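Local coordinates for particle-associated lyase (Acinetobacter bacteriophage AP22, PDB 4Y9V), which probably degrades the capsular polysaccharide of Acinetobacter baumannii as a trimeric tailspike lyase, allowing the phage to reach its host, at residues 344-356 and 363-375. Sequence-based numbering, arbitrary orientation. Where two conformers were deposited one is given.
Sequences VYDHCTTNYATFG and SNCDIYEREGQGC
Carboxylate oxygen OD1 of D346 takes two donors from the neighbouring coil. N364 ND2 reaches the syn lone pair of D346 OD1 at 2.9 Å, close to the amide plane, whereas S363 OG approaches from above the carboxylate plane at 2.7 Å. OD2 is hydrogen-bonded to the hydroxyl of Y319 of the same chain. N364 also lies over the H347 imidazole: its CB sits 3.3 Å from the ring centroid, almost on the normal, and amide and ring planes are 17° apart. Y319 of a second subunit also meets this ring.

Strands 349-351 and 366-368 run parallel, axes 4.8 Å apart, joined by backbone bonds such as Y368 N to T350 O (2.9 Å). One water spans T349 OG1 and D366 OD1, which also forms a salt bridge to R342 of the second subunit.

R370 CG sits between its backbone N and carbonyl carbon (chi1 68°) and the chain runs extended to NE, along Y352. R370 CD lies over one face of the Y352 ring, offset toward the rim, 3.7 Å from its centroid; ring and guanidinium planes are 6° apart. R370 NE donates to Q373 O (2.8 Å), near the guanidinium plane, helping to hold that group parallel to the ring.

Such stacking of successive coils is characteristic of the right-handed parallel beta-helix expected for the pectin lyase-like family. The doubly donated OD1 would probably stabilise D346 as a buried carboxylate anion.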
loop_
_atom_site.group_PDB
_atom_site.type_symbol
_atom_site.label_atom_id
_atom_site.label_comp_id
_atom_site.label_asym_id
_atom_site.label_seq_id
_atom_site.Cartn_x
_atom_site.Cartn_y
_atom_site.Cartn_z
ATOM N N VAL A 344 -8.324 7.394 -3.956
ATOM C CA VAL A 344 -7.528 7.144 -2.751
ATOM C C VAL A 344 -6.357 8.138 -2.687
ATOM O O VAL A 344 -5.705 8.418 -3.688
ATOM C CB VAL A 344 -7.002 5.705 -2.708
ATOM C CG1 VAL A 344 -6.248 5.318 -3.966
ATOM C CG2 VAL A 344 -6.160 5.426 -1.421
ATOM N N TYR A 345 -6.112 8.596 -1.466
ATOM C CA TYR A 345 -4.846 9.194 -1.039
ATOM C C TYR A 345 -4.129 8.166 -0.161
ATOM O O TYR A 345 -4.699 7.712 0.843
ATOM C CB TYR A 345 -5.029 10.480 -0.262
ATOM C CG TYR A 345 -5.562 11.667 -1.021
ATOM C CD1 TYR A 345 -4.713 12.571 -1.641
ATOM C CD2 TYR A 345 -6.930 11.908 -1.118
ATOM C CE1 TYR A 345 -5.207 13.669 -2.330
ATOM C CE2 TYR A 345 -7.437 13.003 -1.787
ATOM C CZ TYR A 345 -6.569 13.898 -2.402
ATOM O OH TYR A 345 -6.995 15.032 -3.058
ATOM N N ASP A 346 -2.910 7.799 -0.540
ATOM C CA ASP A 346 -2.122 6.764 0.149
ATOM C C ASP A 346 -0.767 7.320 0.487
ATOM O O ASP A 346 -0.087 7.917 -0.352
ATOM C CB ASP A 346 -1.981 5.547 -0.764
ATOM C CG ASP A 346 -1.329 4.347 -0.096
ATOM O OD1 ASP A 346 -1.580 4.075 1.072
ATOM O OD2 ASP A 346 -0.642 3.581 -0.796
ATOM N N HIS A 347 -0.326 7.162 1.753
ATOM C CA HIS A 347 1.017 7.643 2.141
ATOM C C HIS A 347 1.152 9.132 1.872
ATOM O O HIS A 347 2.217 9.616 1.470
ATOM C CB HIS A 347 2.134 6.793 1.500
ATOM C CG HIS A 347 2.337 5.472 2.222
ATOM N ND1 HIS A 347 1.954 4.222 1.896
ATOM C CD2 HIS A 347 2.950 5.362 3.428
ATOM C CE1 HIS A 347 2.377 3.366 2.876
ATOM N NE2 HIS A 347 2.954 4.061 3.799
ATOM N N CYS A 348 0.094 9.890 2.142
ATOM C CA CYS A 348 0.077 11.344 2.012
ATOM C C CYS A 348 -0.021 11.991 3.387
ATOM O O CYS A 348 -0.395 11.349 4.372
ATOM C CB CYS A 348 -1.097 11.804 1.153
ATOM S SG CYS A 348 -1.035 11.270 -0.576
ATOM N N THR A 349 0.294 13.276 3.426
ATOM C CA THR A 349 0.119 14.097 4.610
ATOM C C THR A 349 -0.829 15.239 4.242
ATOM O O THR A 349 -0.678 15.848 3.176
ATOM C CB THR A 349 1.467 14.650 5.083
ATOM O OG1 THR A 349 2.260 13.524 5.510
ATOM C CG2 THR A 349 1.317 15.606 6.258
ATOM N N THR A 350 -1.770 15.528 5.146
ATOM C CA THR A 350 -2.724 16.616 4.929
ATOM C C THR A 350 -3.135 17.166 6.275
ATOM O O THR A 350 -3.213 16.453 7.275
ATOM C CB THR A 350 -3.949 16.123 4.132
ATOM O OG1 THR A 350 -4.874 17.209 3.971
ATOM C CG2 THR A 350 -4.619 14.912 4.711
ATOM N N ASN A 351 -3.463 18.464 6.291
ATOM C CA ASN A 351 -4.296 19.026 7.367
ATOM C C ASN A 351 -5.751 18.879 6.921
ATOM O O ASN A 351 -6.138 19.441 5.890
ATOM C CB ASN A 351 -3.960 20.475 7.691
ATOM C CG ASN A 351 -4.070 21.447 6.533
ATOM O OD1 ASN A 351 -3.353 21.304 5.535
ATOM N ND2 ASN A 351 -4.924 22.427 6.654
ATOM N N TYR A 352 -6.507 18.091 7.690
ATOM C CA TYR A 352 -7.921 17.817 7.443
ATOM C C TYR A 352 -8.085 17.003 6.153
ATOM O O TYR A 352 -7.154 16.747 5.409
ATOM C CB TYR A 352 -8.760 19.098 7.478
ATOM C CG TYR A 352 -10.231 19.002 7.777
ATOM C CD1 TYR A 352 -10.698 18.340 8.911
ATOM C CD2 TYR A 352 -11.175 19.654 6.997
ATOM C CE1 TYR A 352 -12.052 18.307 9.249
ATOM C CE2 TYR A 352 -12.507 19.673 7.341
ATOM C CZ TYR A 352 -12.948 19.014 8.460
ATOM O OH TYR A 352 -14.285 19.092 8.787
ATOM N N ALA A 353 -9.321 16.581 5.890
ATOM C CA ALA A 353 -9.577 15.710 4.738
ATOM C C ALA A 353 -11.065 15.726 4.442
ATOM O O ALA A 353 -11.868 15.592 5.368
ATOM C CB ALA A 353 -9.128 14.282 5.036
ATOM N N THR A 354 -11.427 15.824 3.169
ATOM C CA THR A 354 -12.793 15.654 2.714
ATOM C C THR A 354 -12.909 14.346 1.927
ATOM O O THR A 354 -11.968 13.916 1.250
ATOM C CB THR A 354 -13.263 16.858 1.878
ATOM O OG1 THR A 354 -12.352 16.985 0.809
ATOM C CG2 THR A 354 -13.365 18.132 2.699
ATOM N N PHE A 355 -14.065 13.690 2.039
ATOM C CA PHE A 355 -14.139 12.255 1.669
ATOM C C PHE A 355 -14.979 11.919 0.451
ATOM O O PHE A 355 -15.121 10.745 0.127
ATOM C CB PHE A 355 -14.595 11.420 2.875
ATOM C CG PHE A 355 -13.814 10.173 3.152
ATOM C CD1 PHE A 355 -13.861 9.626 4.435
ATOM C CD2 PHE A 355 -13.069 9.494 2.183
ATOM C CE1 PHE A 355 -13.190 8.444 4.736
ATOM C CE2 PHE A 355 -12.395 8.340 2.488
ATOM C CZ PHE A 355 -12.454 7.796 3.756
ATOM N N GLY A 356 -15.531 12.925 -0.231
ATOM C CA GLY A 356 -16.197 12.678 -1.484
ATOM C C GLY A 356 -17.481 11.873 -1.367
ATOM O O GLY A 356 -18.151 11.815 -0.352
ATOM N N SER A 363 -5.417 6.042 3.144
ATOM C CA SER A 363 -4.657 4.941 3.738
ATOM C C SER A 363 -3.233 5.393 4.015
ATOM O O SER A 363 -2.629 6.108 3.221
ATOM C CB SER A 363 -4.659 3.713 2.831
ATOM O OG SER A 363 -4.220 4.018 1.517
ATOM N N ASN A 364 -2.699 4.939 5.151
ATOM C CA ASN A 364 -1.298 5.199 5.474
ATOM C C ASN A 364 -0.976 6.704 5.461
ATOM O O ASN A 364 0.181 7.059 5.174
ATOM C CB ASN A 364 -0.357 4.436 4.534
ATOM C CG ASN A 364 -0.652 2.953 4.586
ATOM O OD1 ASN A 364 -0.586 2.346 5.637
ATOM N ND2 ASN A 364 -1.019 2.415 3.417
ATOM N N CYS A 365 -1.940 7.527 5.776
ATOM C CA CYS A 365 -1.761 8.974 5.738
ATOM C C CYS A 365 -1.530 9.547 7.141
ATOM O O CYS A 365 -2.031 9.003 8.121
ATOM C CB CYS A 365 -2.997 9.684 5.164
ATOM S SG CYS A 365 -3.252 9.429 3.374
ATOM N N ASP A 366 -0.845 10.679 7.170
ATOM C CA ASP A 366 -0.724 11.529 8.343
ATOM C C ASP A 366 -1.773 12.626 8.187
ATOM O O ASP A 366 -1.674 13.416 7.241
ATOM C CB ASP A 366 0.667 12.171 8.437
ATOM C CG ASP A 366 1.756 11.248 8.917
ATOM O OD1 ASP A 366 2.911 11.693 8.917
ATOM O OD2 ASP A 366 1.405 10.126 9.334
ATOM N N ILE A 367 -2.764 12.638 9.076
ATOM C CA ILE A 367 -3.895 13.551 8.952
ATOM C C ILE A 367 -3.969 14.401 10.215
ATOM O O ILE A 367 -4.216 13.903 11.308
ATOM C CB ILE A 367 -5.230 12.820 8.719
ATOM C CG1 ILE A 367 -5.133 11.843 7.530
ATOM C CG2 ILE A 367 -6.338 13.852 8.518
ATOM C CD1 ILE A 367 -6.346 11.003 7.316
ATOM N N TYR A 368 -3.745 15.714 10.027
ATOM C CA TYR A 368 -3.808 16.669 11.115
ATOM C C TYR A 368 -5.233 17.196 11.306
ATOM O O TYR A 368 -5.936 17.527 10.354
ATOM C CB TYR A 368 -2.879 17.868 10.896
ATOM C CG TYR A 368 -1.424 17.487 10.863
ATOM C CD1 TYR A 368 -0.647 17.306 11.983
ATOM C CD2 TYR A 368 -0.840 17.324 9.633
ATOM C CE1 TYR A 368 0.715 16.937 11.917
ATOM C CE2 TYR A 368 0.479 16.969 9.517
ATOM C CZ TYR A 368 1.234 16.772 10.655
ATOM O OH TYR A 368 2.567 16.444 10.527
ATOM N N GLU A 369 -5.626 17.332 12.558
ATOM C CA GLU A 369 -6.926 17.874 12.885
ATOM C C GLU A 369 -7.014 19.326 12.447
ATOM O O GLU A 369 -6.061 20.099 12.633
ATOM C CB GLU A 369 -7.126 17.783 14.405
ATOM C CG GLU A 369 -8.571 18.017 14.814
ATOM C CD GLU A 369 -8.836 18.099 16.302
ATOM O OE1 GLU A 369 -7.894 18.271 17.090
ATOM O OE2 GLU A 369 -10.037 18.054 16.627
ATOM N N ARG A 370 -8.164 19.745 11.920
ATOM C CA ARG A 370 -8.388 21.169 11.669
ATOM C C ARG A 370 -8.582 21.914 12.995
ATOM O O ARG A 370 -8.953 21.332 14.036
ATOM C CB ARG A 370 -9.577 21.406 10.737
ATOM C CG ARG A 370 -10.953 21.051 11.330
ATOM C CD ARG A 370 -12.075 21.690 10.562
ATOM N NE ARG A 370 -13.337 21.354 11.221
ATOM C CZ ARG A 370 -14.534 21.779 10.840
ATOM N NH1 ARG A 370 -14.652 22.597 9.799
ATOM N NH2 ARG A 370 -15.608 21.384 11.478
ATOM N N GLU A 371 -8.382 23.224 12.968
ATOM C CA GLU A 371 -8.619 24.055 14.142
ATOM C C GLU A 371 -10.048 23.953 14.628
ATOM O O GLU A 371 -10.318 24.000 15.838
ATOM C CB GLU A 371 -8.239 25.510 13.884
ATOM C CG GLU A 371 -6.752 25.707 13.550
ATOM C CD GLU A 371 -5.843 25.194 14.638
ATOM O OE1 GLU A 371 -5.935 25.678 15.798
ATOM O OE2 GLU A 371 -5.083 24.247 14.441
ATOM N N GLY A 372 -10.984 23.811 13.679
ATOM C CA GLY A 372 -12.404 23.737 13.969
ATOM C C GLY A 372 -12.919 22.373 14.447
ATOM O O GLY A 372 -14.141 22.222 14.552
ATOM N N GLN A 373 -12.018 21.457 14.736
ATOM C CA GLN A 373 -12.232 20.102 15.269
ATOM C C GLN A 373 -12.449 19.074 14.153
ATOM O O GLN A 373 -13.173 19.307 13.176
ATOM C CB GLN A 373 -13.391 19.949 16.249
ATOM C CG GLN A 373 -13.314 20.894 17.444
ATOM C CD GLN A 373 -14.205 20.445 18.565
ATOM O OE1 GLN A 373 -15.019 19.514 18.427
ATOM N NE2 GLN A 373 -14.087 21.108 19.719
ATOM N N GLY A 374 -11.867 17.908 14.374
ATOM C CA GLY A 374 -12.033 16.754 13.504
ATOM C C GLY A 374 -10.910 16.647 12.471
ATOM O O GLY A 374 -10.276 17.615 12.072
ATOM N N CYS A 375 -10.689 15.384 12.004
ATOM C CA CYS A 375 -9.717 15.082 10.976
ATOM C C CYS A 375 -10.295 14.803 9.603
ATOM O O CYS A 375 -9.661 15.146 8.598
ATOM C CB CYS A 375 -8.868 13.880 11.387
ATOM S SG CYS A 375 -7.650 14.246 12.705
HETATM O O HOH W 1 1.969 9.200 5.627
HETATM O O HOH W 2 3.932 13.961 7.549
HETATM O O HOH W 3 -14.816 18.050 11.182
#